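Nitrogen regulatory PII-like protein (Bacillus subtilis subsp. subtilis, PDB 4R25) serves as a P(II)-family regulator needed for full induction of the nrgAB operon when ammonium is limiting, and depends on NrgA to localise correctly to the membrane. Local coordinates at residues 14-17 with 18-21; 76-79 with 80-83. All coordinates share one frame; numbering follows the deposited sequence.

Contact 1: residues 14-17 with 18-21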
# COMPACT_ATOMS: atom_id res chain seq x y z
N ASN A 14 -12.83 17.50 0.62
CA ASN A 14 -13.84 16.85 -0.22
C ASN A 14 -14.15 15.39 0.10
O ASN A 14 -14.82 14.70 -0.68
CB ASN A 14 -13.45 16.96 -1.69
CG ASN A 14 -14.35 17.90 -2.48
OD1 ASN A 14 -15.56 17.95 -2.26
ND2 ASN A 14 -13.75 18.65 -3.40
N PHE A 15 -13.68 14.92 1.25
CA PHE A 15 -13.79 13.51 1.58
C PHE A 15 -15.26 13.09 1.74
O PHE A 15 -15.66 12.02 1.28
CB PHE A 15 -12.97 13.21 2.84
CG PHE A 15 -12.69 11.75 3.07
CD1 PHE A 15 -12.91 10.81 2.07
CD2 PHE A 15 -12.22 11.31 4.30
CE1 PHE A 15 -12.65 9.47 2.29
CE2 PHE A 15 -11.97 9.97 4.53
CZ PHE A 15 -12.18 9.05 3.53
N GLU A 16 -16.07 13.95 2.36
CA GLU A 16 -17.48 13.63 2.62
C GLU A 16 -18.33 13.40 1.37
O GLU A 16 -19.07 12.42 1.29
CB GLU A 16 -18.12 14.71 3.49
CG GLU A 16 -19.59 14.44 3.78
CD GLU A 16 -19.81 13.13 4.52
OE1 GLU A 16 -19.00 12.79 5.41
OE2 GLU A 16 -20.80 12.42 4.20
N LYS A 17 -18.23 14.29 0.39
CA LYS A 17 -18.97 14.10 -0.86
C LYS A 17 -18.55 12.78 -1.50
O LYS A 17 -19.37 12.12 -2.16
CB LYS A 17 -18.74 15.27 -1.83
CG LYS A 17 -19.62 15.24 -3.09
CD LYS A 17 -19.59 16.58 -3.85
CE LYS A 17 -20.04 16.45 -5.32
NZ LYS A 17 -21.40 15.87 -5.49
N LEU A 18 -17.30 12.39 -1.30
CA LEU A 18 -16.78 11.15 -1.87
C LEU A 18 -17.49 9.94 -1.24
O LEU A 18 -17.95 9.04 -1.95
CB LEU A 18 -15.28 11.05 -1.64
CG LEU A 18 -14.33 10.62 -2.76
CD1 LEU A 18 -13.17 9.84 -2.16
CD2 LEU A 18 -15.01 9.79 -3.83
N LYS A 19 -17.54 9.92 0.08
CA LYS A 19 -18.23 8.86 0.80
C LYS A 19 -19.68 8.75 0.35
O LYS A 19 -20.18 7.64 0.17
CB LYS A 19 -18.15 9.10 2.31
CG LYS A 19 -16.74 9.12 2.86
CD LYS A 19 -16.74 9.43 4.34
CE LYS A 19 -15.34 9.49 4.90
NZ LYS A 19 -15.38 9.82 6.36
N GLN A 20 -20.35 9.89 0.14
CA GLN A 20 -21.72 9.88 -0.38
C GLN A 20 -21.79 9.22 -1.75
O GLN A 20 -22.62 8.34 -1.98
CB GLN A 20 -22.30 11.30 -0.48
CG GLN A 20 -22.59 11.98 0.85
CD GLN A 20 -23.59 11.21 1.71
OE1 GLN A 20 -24.67 10.85 1.26
NE2 GLN A 20 -23.22 10.98 2.97
N GLU A 21 -20.91 9.65 -2.65
CA GLU A 21 -20.98 9.17 -4.03
C GLU A 21 -20.54 7.72 -4.16
O GLU A 21 -21.15 6.94 -4.89
CB GLU A 21 -20.16 10.08 -4.95
CG GLU A 21 -20.58 11.55 -4.91
CD GLU A 21 -22.00 11.77 -5.41
OE1 GLU A 21 -22.20 11.82 -6.65
OE2 GLU A 21 -22.92 11.91 -4.57

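Contact 2: residues 76-79 with 80-83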
# COMPACT_ATOMS: atom_id res chain seq x y z
N THR A 76 -13.70 4.77 -10.39
CA THR A 76 -12.72 5.77 -10.81
C THR A 76 -13.39 7.00 -11.41
O THR A 76 -12.94 8.12 -11.18
CB THR A 76 -11.70 5.19 -11.79
OG1 THR A 76 -12.33 4.92 -13.04
CG2 THR A 76 -11.11 3.90 -11.24
N GLU A 77 -14.47 6.79 -12.16
CA GLU A 77 -15.16 7.92 -12.79
C GLU A 77 -15.79 8.83 -11.74
O GLU A 77 -15.74 10.05 -11.85
CB GLU A 77 -16.24 7.43 -13.76
CG GLU A 77 -16.99 8.56 -14.45
CD GLU A 77 -16.11 9.34 -15.41
OE1 GLU A 77 -15.06 8.82 -15.84
OE2 GLU A 77 -16.48 10.49 -15.75
N THR A 78 -16.37 8.21 -10.72
CA THR A 78 -16.98 8.94 -9.63
C THR A 78 -15.93 9.71 -8.86
O THR A 78 -16.14 10.85 -8.45
CB THR A 78 -17.70 7.99 -8.67
OG1 THR A 78 -18.61 7.18 -9.41
CG2 THR A 78 -18.48 8.77 -7.61
N ALA A 79 -14.78 9.07 -8.64
CA ALA A 79 -13.68 9.71 -7.95
C ALA A 79 -13.19 10.96 -8.69
O ALA A 79 -12.87 11.97 -8.07
CB ALA A 79 -12.54 8.72 -7.76
N LYS A 80 -13.13 10.88 -10.02
CA LYS A 80 -12.72 12.03 -10.83
C LYS A 80 -13.66 13.21 -10.65
O LYS A 80 -13.24 14.28 -10.22
CB LYS A 80 -12.65 11.65 -12.31
CG LYS A 80 -11.63 10.58 -12.61
CD LYS A 80 -11.92 9.89 -13.93
CE LYS A 80 -11.64 10.80 -15.12
NZ LYS A 80 -11.61 10.01 -16.39
N ARG A 81 -14.93 13.01 -10.97
CA ARG A 81 -15.93 14.06 -10.83
C ARG A 81 -15.80 14.78 -9.51
O ARG A 81 -15.67 16.00 -9.46
CB ARG A 81 -17.33 13.47 -10.89
CG ARG A 81 -17.80 13.05 -12.25
CD ARG A 81 -19.19 12.46 -12.11
NE ARG A 81 -19.82 12.93 -10.89
CZ ARG A 81 -20.44 12.13 -10.02
NH1 ARG A 81 -20.50 10.82 -10.26
NH2 ARG A 81 -21.00 12.62 -8.92
N VAL A 82 -15.87 14.01 -8.43
CA VAL A 82 -16.00 14.57 -7.10
C VAL A 82 -14.77 15.34 -6.66
O VAL A 82 -14.88 16.36 -5.98
CB VAL A 82 -16.28 13.46 -6.06
CG1 VAL A 82 -16.36 14.05 -4.67
CG2 VAL A 82 -17.56 12.73 -6.41
N LEU A 83 -13.59 14.86 -7.06
CA LEU A 83 -12.32 15.38 -6.55
C LEU A 83 -11.65 16.39 -7.49
O LEU A 83 -10.66 17.03 -7.14
CB LEU A 83 -11.36 14.23 -6.22
CG LEU A 83 -11.87 13.22 -5.18
CD1 LEU A 83 -10.96 12.00 -5.10
CD2 LEU A 83 -12.00 13.88 -3.82

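Contact 1: residues 14-17 with 18-21
Gln20 NE2 is gripped twice: it donates to Glu16 OE2 at 3.1 Å and to the backbone O of Ile53 in the second subunit. This is an i to i+4 side-chain bond in the first turns of helix 15-25, the first of the two helices packed against the antiparallel sheet of the ferredoxin-like PII fold. The bond is nearly straight, 163° at the hydrogen, and the acceptor lies close to the amide plane of Gln20. The carboxylate itself is turned by 33° against that amide and receives the N-H almost along its own C-O bond. Both chains bend at chi2 to bring these groups together.

One residue back along the helix, Lys19 lies across one face of the Phe15 ring. With CG anti to its own carbonyl carbon (chi1 -61°) and the chain extended beyond, Lys19 sets CE 3.4 Å from the centroid of the Phe15 ring, a CH-pi contact over its middle. Its NZ follows at 4.3 Å from the same Phe15 centroid, still over the face, as a cation-pi interaction. The edge of the ring looks at Leu18, CD1 of Phe15 standing 4.3 Å from CD1 of Leu18. The Phe15 ring also meets Phe32 edge-to-face and, with Leu18, reaches Ile63 of strand 51-67.

The backbone of the Phe15-Lys19 pair is joined by the helical bond from Lys19 N to Phe15 O. Lys17 NZ stays 4.3 Å from Glu21 OE1, beyond a salt bridge; that oxygen pairs instead with Arg81 NH2 of helix 72-83.

Contact 2: residues 76-79 with 80-83
Lys80 N donates to Thr76 O at 3.0 Å, and the same i to i+4 pattern carries on through Arg81 N to Glu77 O, a nearly straight bond of 3.2 Å (173° at the hydrogen). These are the final turns of helix 72-83, the second helix of the ferredoxin-like PII fold. At its end Leu83 N reaches Ala79 O at 3.1 Å.

The only salt bridge between the side chains is a long one, 3.7 Å from Glu77 OE1 to Lys80 NZ. It is made obliquely: Glu77 bends at chi2 (68°), and Lys80 first runs back past Thr76 O, then turns at chi3 (71°), which carries NZ toward the carboxylate. Lys80 NZ has a second, weak ion pair with Glu109 of the third subunit. A leucine in place of Lys80 would probably leave the carboxylate of Glu77 without its cationic mate and lose the weak ionic link to that neighbour.

Arg81, the next residue, leaves the helix on a different side from Lys80. Its NH1 comes obliquely to 3.9 Å from CG2 of Thr78, while NH2 goes to Glu21 of helix 15-25. Thr78 OG1 bonds within its own helix, to Gln74 O.

The packing grows more apolar inward. Ala79 and Leu83 rest on Ile8 of strand 4-10, whereas Val82 and Thr78 face helix 15-25, with CG2 of Thr78 4.2 Å from CG2 of Val82.

Contact 1 is a surface contact in helix 15-25 and contact 2 a mostly buried one in helix 72-83, with centres about 10 Å apart; both pack on the sheet, contact 1 touching strand 51-67 and contact 2 strand 4-10. What joins them is the salt bridge of 2.7 Å between Glu21 OE1 and Arg81 NH2, backed by Glu21 methylenes packing on Thr78 and Val82. Contact 1 relies on polar and cationic side chains, with its aromatic turned to the sheet; in contact 2 small and branched residues fill the interior, while Glu77 and Arg81 are exposed and Lys80 partly so. Contact 1 touches the second subunit, contact 2 the third.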